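Local atomic coordinates of beta-lactamase OXA-2 (Salmonella typhimurium, PDB entry 1K38), a protein that hydrolyses beta-lactam antibiotics such as oxacillin, opening the ring and so making bacteria resistant. Residues 113-116 / 117-121; 99-102 / 103-107. All coordinates share one frame; numbering follows the deposited sequence.

In the fold
Both contacts are local; contact 1 lies within helix 113-122, and contact 2 spans the entry into helix 101-111, the preceding helix in the chain. Contact 2 comes first and enters helix 101-111 from the active site, where Val101 lies near Ser51, the predicted acylated serine. Contact 1, away from the annotated sites, lies at the periphery of the fold. Their centres are about 17 Å apart and their nearest atoms about 8 Å, so they do not touch. Charge marks contact 1, with an Asp-Arg salt bridge, whereas contact 2 is the more buried of the two and largely aromatic and apolar, with polar groups at its active-site end and a formic acid bound at Ser99.

Contact 1: residues 113-116 / 117-121; sequences DDKA and RRYLK
Across residues 113-116 and 117-121 the backbone is one unbroken alpha-helix, and its i to i+4 hydrogen bonds run from Arg117 N to Asp113 O (2.9 Å) through Tyr119 N to Lys115 O and on to Leu120 N to Ala116 O. One turn apart, Asp113 and Arg117 form a salt bridge. The straight Arg117 chain carries NE to the syn side of Asp113 OD1 at 2.7 Å, with the carboxylate and guanidinium planes turned 60° from each other; beyond it, Arg117 lies beside the 129-131 loop, touching Pro130, and its NH2 is bonded to Ser131. Arg118 folds back at chi3 (-68°), laying one face of its guanidinium over Lys115 CA, which is 3.4 Å from NH2. On the side facing helix 56-64, the extended Lys115 chain crosses Tyr119 obliquely, with CG 3.5 Å from ring atom CE2. The Tyr119 ring stacks on Phe60 and its hydroxyl bonds to Asp63, fixing the ring against that helix, while Ala116 is buried against Tyr137. Farther out along the extended lysine, Lys115 CE comes within 3.0 Å of Tyr119 OH.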
ATOM      1  N   ASP A 113     -11.903  22.146 -18.373  1.00 34.07           N
ATOM      2  CA  ASP A 113     -11.858  23.208 -17.373  1.00 34.96           C
ATOM      3  C   ASP A 113     -13.094  23.288 -16.483  1.00 34.61           C
ATOM      4  O   ASP A 113     -12.978  23.424 -15.267  1.00 33.81           O
ATOM      5  CB  ASP A 113     -11.627  24.561 -18.054  1.00 37.46           C
ATOM      6  CG  ASP A 113     -11.750  25.727 -17.089  1.00 39.50           C
ATOM      7  OD1 ASP A 113     -12.892  26.140 -16.793  1.00 40.77           O
ATOM      8  OD2 ASP A 113     -10.705  26.225 -16.616  1.00 41.79           O
ATOM      9  N   ASP A 114     -14.274  23.209 -17.086  1.00 34.86           N
ATOM     10  CA  ASP A 114     -15.511  23.285 -16.317  1.00 34.60           C
ATOM     11  C   ASP A 114     -15.588  22.216 -15.235  1.00 32.82           C
ATOM     12  O   ASP A 114     -15.896  22.513 -14.081  1.00 32.39           O
ATOM     13  CB  ASP A 114     -16.723  23.160 -17.243  1.00 37.68           C
ATOM     14  CG  ASP A 114     -16.868  24.348 -18.174  1.00 40.47           C
ATOM     15  OD1 ASP A 114     -16.843  25.495 -17.681  1.00 41.69           O
ATOM     16  OD2 ASP A 114     -17.014  24.134 -19.397  1.00 43.13           O
ATOM     17  N   LYS A 115     -15.307  20.973 -15.608  1.00 30.89           N
ATOM     18  CA  LYS A 115     -15.364  19.875 -14.655  1.00 29.41           C
ATOM     19  C   LYS A 115     -14.251  19.999 -13.617  1.00 27.67           C
ATOM     20  O   LYS A 115     -14.455  19.690 -12.443  1.00 26.90           O
ATOM     21  CB  LYS A 115     -15.263  18.534 -15.388  1.00 30.93           C
ATOM     22  CG  LYS A 115     -15.735  17.351 -14.562  1.00 34.01           C
ATOM     23  CD  LYS A 115     -15.843  16.080 -15.395  1.00 36.16           C
ATOM     24  CE  LYS A 115     -16.450  14.949 -14.576  1.00 38.58           C
ATOM     25  NZ  LYS A 115     -16.601  13.684 -15.350  1.00 39.91           N
ATOM     26  N   ALA A 116     -13.081  20.462 -14.048  1.00 26.05           N
ATOM     27  CA  ALA A 116     -11.954  20.629 -13.136  1.00 25.40           C
ATOM     28  C   ALA A 116     -12.323  21.623 -12.039  1.00 25.53           C
ATOM     29  O   ALA A 116     -11.966  21.437 -10.878  1.00 24.38           O
ATOM     30  CB  ALA A 116     -10.733  21.116 -13.896  1.00 26.23           C
ATOM     31  N   ARG A 117     -13.036  22.682 -12.414  1.00 26.71           N
ATOM     32  CA  ARG A 117     -13.459  23.686 -11.448  1.00 26.49           C
ATOM     33  C   ARG A 117     -14.434  23.074 -10.451  1.00 25.81           C
ATOM     34  O   ARG A 117     -14.336  23.321  -9.250  1.00 24.46           O
ATOM     35  CB  ARG A 117     -14.122  24.871 -12.158  1.00 29.63           C
ATOM     36  CG  ARG A 117     -13.164  25.703 -12.988  1.00 34.04           C
ATOM     37  CD  ARG A 117     -13.879  26.817 -13.742  1.00 37.89           C
ATOM     38  NE  ARG A 117     -12.946  27.606 -14.545  1.00 40.94           N
ATOM     39  CZ  ARG A 117     -12.070  28.475 -14.047  1.00 41.65           C
ATOM     40  NH1 ARG A 117     -12.002  28.678 -12.739  1.00 42.61           N
ATOM     41  NH2 ARG A 117     -11.255  29.137 -14.859  1.00 42.86           N
ATOM     42  N   ARG A 118     -15.376  22.275 -10.949  1.00 25.21           N
ATOM     43  CA  ARG A 118     -16.352  21.637 -10.074  1.00 25.97           C
ATOM     44  C   ARG A 118     -15.679  20.671  -9.100  1.00 24.17           C
ATOM     45  O   ARG A 118     -16.024  20.636  -7.922  1.00 23.76           O
ATOM     46  CB  ARG A 118     -17.410  20.893 -10.893  1.00 28.66           C
ATOM     47  CG  ARG A 118     -18.423  21.809 -11.569  1.00 35.12           C
ATOM     48  CD  ARG A 118     -19.636  21.033 -12.063  1.00 38.27           C
ATOM     49  NE  ARG A 118     -19.315  20.136 -13.172  1.00 42.42           N
ATOM     50  CZ  ARG A 118     -18.989  20.546 -14.393  1.00 44.35           C
ATOM     51  NH1 ARG A 118     -18.939  21.842 -14.671  1.00 46.88           N
ATOM     52  NH2 ARG A 118     -18.711  19.659 -15.341  1.00 45.80           N
ATOM     53  N   TYR A 119     -14.720  19.892  -9.593  1.00 23.94           N
ATOM     54  CA  TYR A 119     -14.006  18.944  -8.739  1.00 21.80           C
ATOM     55  C   TYR A 119     -13.234  19.677  -7.649  1.00 21.12           C
ATOM     56  O   TYR A 119     -13.287  19.299  -6.475  1.00 20.73           O
ATOM     57  CB  TYR A 119     -13.018  18.105  -9.555  1.00 21.37           C
ATOM     58  CG  TYR A 119     -13.616  16.930 -10.290  1.00 20.06           C
ATOM     59  CD1 TYR A 119     -14.474  16.038  -9.645  1.00 21.93           C
ATOM     60  CD2 TYR A 119     -13.272  16.670 -11.615  1.00 20.86           C
ATOM     61  CE1 TYR A 119     -14.969  14.913 -10.305  1.00 20.49           C
ATOM     62  CE2 TYR A 119     -13.760  15.550 -12.282  1.00 20.46           C
ATOM     63  CZ  TYR A 119     -14.605  14.678 -11.621  1.00 21.28           C
ATOM     64  OH  TYR A 119     -15.071  13.564 -12.278  1.00 21.13           O
ATOM     65  N   LEU A 120     -12.512  20.724  -8.038  1.00 20.39           N
ATOM     66  CA  LEU A 120     -11.725  21.495  -7.080  1.00 22.07           C
ATOM     67  C   LEU A 120     -12.616  22.116  -6.017  1.00 22.44           C
ATOM     68  O   LEU A 120     -12.251  22.168  -4.842  1.00 21.24           O
ATOM     69  CB  LEU A 120     -10.926  22.585  -7.805  1.00 22.15           C
ATOM     70  CG  LEU A 120      -9.701  22.102  -8.588  1.00 21.40           C
ATOM     71  CD1 LEU A 120      -9.199  23.203  -9.520  1.00 20.52           C
ATOM     72  CD2 LEU A 120      -8.615  21.685  -7.604  1.00 22.07           C
ATOM     73  N   LYS A 121     -13.792  22.575  -6.430  1.00 23.35           N
ATOM     74  CA  LYS A 121     -14.727  23.188  -5.502  1.00 25.79           C
ATOM     75  C   LYS A 121     -15.307  22.160  -4.534  1.00 25.50           C
ATOM     76  O   LYS A 121     -15.474  22.445  -3.349  1.00 25.98           O
ATOM     77  CB  LYS A 121     -15.862  23.875  -6.269  1.00 28.47           C
ATOM     78  CG  LYS A 121     -16.774  24.725  -5.394  1.00 32.59           C
ATOM     79  CD  LYS A 121     -17.910  25.352  -6.197  1.00 36.11           C
ATOM     80  CE  LYS A 121     -19.011  24.342  -6.511  1.00 37.44           C
ATOM     81  NZ  LYS A 121     -18.528  23.158  -7.280  1.00 40.27           N
TER

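Contact 2: residues 99-102 / 103-107. With FMT (formic acid), chain C.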
ATOM      1  N   SER A  99       6.339  11.600 -11.258  1.00 19.50           N
ATOM      2  CA  SER A  99       5.752  12.911 -11.532  1.00 19.96           C
ATOM      3  C   SER A  99       5.714  13.142 -13.040  1.00 19.89           C
ATOM      4  O   SER A  99       6.115  14.199 -13.536  1.00 20.16           O
ATOM      5  CB  SER A  99       6.566  14.018 -10.859  1.00 20.93           C
ATOM      6  OG  SER A  99       6.465  13.929  -9.450  1.00 21.17           O
ATOM      7  N   THR A 100       5.218  12.143 -13.763  1.00 19.79           N
ATOM      8  CA  THR A 100       5.128  12.217 -15.216  1.00 19.36           C
ATOM      9  C   THR A 100       3.971  13.119 -15.605  1.00 20.34           C
ATOM     10  O   THR A 100       2.837  12.676 -15.795  1.00 19.52           O
ATOM     11  CB  THR A 100       4.941  10.819 -15.817  1.00 19.15           C
ATOM     12  OG1 THR A 100       5.951   9.944 -15.296  1.00 18.66           O
ATOM     13  CG2 THR A 100       5.068  10.874 -17.330  1.00 21.22           C
ATOM     14  N   VAL A 101       4.279  14.403 -15.728  1.00 19.20           N
ATOM     15  CA  VAL A 101       3.285  15.408 -16.054  1.00 20.19           C
ATOM     16  C   VAL A 101       2.481  15.176 -17.333  1.00 19.75           C
ATOM     17  O   VAL A 101       1.269  15.409 -17.339  1.00 20.33           O
ATOM     18  CB  VAL A 101       3.935  16.809 -16.125  1.00 19.88           C
ATOM     19  CG1 VAL A 101       2.868  17.870 -16.365  1.00 21.57           C
ATOM     20  CG2 VAL A 101       4.699  17.093 -14.831  1.00 23.01           C
ATOM     21  N   TRP A 102       3.121  14.715 -18.407  1.00 21.08           N
ATOM     22  CA  TRP A 102       2.371  14.532 -19.646  1.00 21.24           C
ATOM     23  C   TRP A 102       1.178  13.594 -19.531  1.00 22.64           C
ATOM     24  O   TRP A 102       0.196  13.754 -20.252  1.00 23.85           O
ATOM     25  CB  TRP A 102       3.278  14.104 -20.814  1.00 21.99           C
ATOM     26  CG  TRP A 102       3.948  12.759 -20.723  1.00 21.22           C
ATOM     27  CD1 TRP A 102       5.236  12.511 -20.342  1.00 20.33           C
ATOM     28  CD2 TRP A 102       3.395  11.494 -21.113  1.00 21.65           C
ATOM     29  NE1 TRP A 102       5.524  11.173 -20.481  1.00 22.95           N
ATOM     30  CE2 TRP A 102       4.412  10.526 -20.952  1.00 21.33           C
ATOM     31  CE3 TRP A 102       2.141  11.084 -21.588  1.00 20.80           C
ATOM     32  CZ2 TRP A 102       4.214   9.171 -21.251  1.00 20.77           C
ATOM     33  CZ3 TRP A 102       1.945   9.734 -21.885  1.00 21.15           C
ATOM     34  CH2 TRP A 102       2.978   8.798 -21.715  1.00 21.34           C
ATOM     35  N   VAL A 103       1.245  12.627 -18.622  1.00 21.58           N
ATOM     36  CA  VAL A 103       0.127  11.708 -18.441  1.00 20.81           C
ATOM     37  C   VAL A 103      -1.065  12.477 -17.881  1.00 20.41           C
ATOM     38  O   VAL A 103      -2.196  12.330 -18.352  1.00 20.21           O
ATOM     39  CB  VAL A 103       0.490  10.563 -17.462  1.00 21.48           C
ATOM     40  CG1 VAL A 103      -0.756   9.762 -17.103  1.00 20.30           C
ATOM     41  CG2 VAL A 103       1.528   9.655 -18.094  1.00 19.79           C
ATOM     42  N   TYR A 104      -0.808  13.313 -16.881  1.00 19.34           N
ATOM     43  CA  TYR A 104      -1.880  14.082 -16.277  1.00 19.98           C
ATOM     44  C   TYR A 104      -2.376  15.215 -17.167  1.00 21.21           C
ATOM     45  O   TYR A 104      -3.478  15.722 -16.972  1.00 20.83           O
ATOM     46  CB  TYR A 104      -1.455  14.577 -14.890  1.00 19.37           C
ATOM     47  CG  TYR A 104      -1.441  13.443 -13.884  1.00 18.03           C
ATOM     48  CD1 TYR A 104      -0.455  12.458 -13.929  1.00 17.35           C
ATOM     49  CD2 TYR A 104      -2.467  13.305 -12.947  1.00 17.52           C
ATOM     50  CE1 TYR A 104      -0.488  11.359 -13.067  1.00 17.02           C
ATOM     51  CE2 TYR A 104      -2.512  12.208 -12.077  1.00 17.41           C
ATOM     52  CZ  TYR A 104      -1.520  11.238 -12.146  1.00 18.59           C
ATOM     53  OH  TYR A 104      -1.559  10.146 -11.306  1.00 17.99           O
ATOM     54  N   GLU A 105      -1.571  15.603 -18.150  1.00 22.62           N
ATOM     55  CA  GLU A 105      -1.994  16.641 -19.082  1.00 25.41           C
ATOM     56  C   GLU A 105      -3.096  16.005 -19.924  1.00 24.88           C
ATOM     57  O   GLU A 105      -4.070  16.657 -20.296  1.00 24.80           O
ATOM     58  CB  GLU A 105      -0.831  17.078 -19.974  1.00 27.49           C
ATOM     59  CG  GLU A 105       0.187  17.962 -19.266  1.00 32.73           C
ATOM     60  CD  GLU A 105       1.359  18.325 -20.157  1.00 36.01           C
ATOM     61  OE1 GLU A 105       1.119  18.791 -21.292  1.00 38.99           O
ATOM     62  OE2 GLU A 105       2.518  18.150 -19.722  1.00 37.97           O
ATOM     63  N   LEU A 106      -2.935  14.716 -20.208  1.00 25.31           N
ATOM     64  CA  LEU A 106      -3.926  13.977 -20.979  1.00 24.58           C
ATOM     65  C   LEU A 106      -5.236  13.942 -20.201  1.00 24.33           C
ATOM     66  O   LEU A 106      -6.309  14.164 -20.764  1.00 22.53           O
ATOM     67  CB  LEU A 106      -3.438  12.548 -21.244  1.00 27.98           C
ATOM     68  CG  LEU A 106      -2.524  12.315 -22.453  1.00 31.44           C
ATOM     69  CD1 LEU A 106      -3.346  12.390 -23.728  1.00 33.45           C
ATOM     70  CD2 LEU A 106      -1.398  13.337 -22.479  1.00 34.98           C
ATOM     71  N   PHE A 107      -5.146  13.669 -18.901  1.00 22.72           N
ATOM     72  CA  PHE A 107      -6.338  13.619 -18.060  1.00 21.69           C
ATOM     73  C   PHE A 107      -7.013  14.985 -18.026  1.00 21.32           C
ATOM     74  O   PHE A 107      -8.231  15.089 -18.145  1.00 22.57           O
ATOM     75  CB  PHE A 107      -5.995  13.225 -16.618  1.00 19.36           C
ATOM     76  CG  PHE A 107      -5.367  11.865 -16.473  1.00 19.03           C
ATOM     77  CD1 PHE A 107      -5.534  10.883 -17.444  1.00 20.23           C
ATOM     78  CD2 PHE A 107      -4.641  11.556 -15.327  1.00 17.75           C
ATOM     79  CE1 PHE A 107      -4.987   9.611 -17.275  1.00 20.24           C
ATOM     80  CE2 PHE A 107      -4.089  10.289 -15.146  1.00 18.61           C
ATOM     81  CZ  PHE A 107      -4.262   9.314 -16.121  1.00 19.45           C
TER
HETATM   82  C   FMT C 401       8.669  16.720  -8.356  1.00 42.77           C
HETATM   83  O1  FMT C 401      10.034  16.786  -7.710  1.00 44.19           O
HETATM   84  O2  FMT C 401       8.044  15.317  -8.222  1.00 43.73           O
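Ser99, Thr100 and Val101 form the Ser-X-Val motif of class D beta-lactamases, in the active site. Ser99 closes helix 92-97 as the C-prime residue of a Schellman motif, its positive phi turning the chain into helix 101-111. In the first turn, Val103 N bonds to Thr100 O at 3.2 Å, the donor standing well above the carbonyl plane. The next bond, Glu105 N to Val101 O, is 3.0 Å long and bent at the hydrogen (136°). Trp102 CG sits between its backbone N and carbonyl carbon (chi1 65°), which sets the indole over the side chain of Val103. Val103 CG2 therefore makes a CH-pi contact over the six-membered ring, 3.7 Å from its centroid, and also meets Thr100 CG2 at 3.8 Å. The ring is held by NE1 bonding to the carbonyl of His86 and by a cation-pi contact with Arg81. Glu105 reaches back so that OE2 lies 3.4 Å from Val101 CG1. Thr100 O lies in the plane of the Tyr104 ring, at its edge, while the Tyr104 hydroxyl bonds to Thr58. Ser99 OG gives a very short hydrogen bond to O2 of a formic acid, probably from the crystallisation liquor, which also bonds Thr190 and Arg228. Since Ser99 OG also bonds Lys189 NZ, and Lys189 and Thr190 are substrate-binding residues by similarity, the formic acid may occupy a site for an anionic group of the substrate.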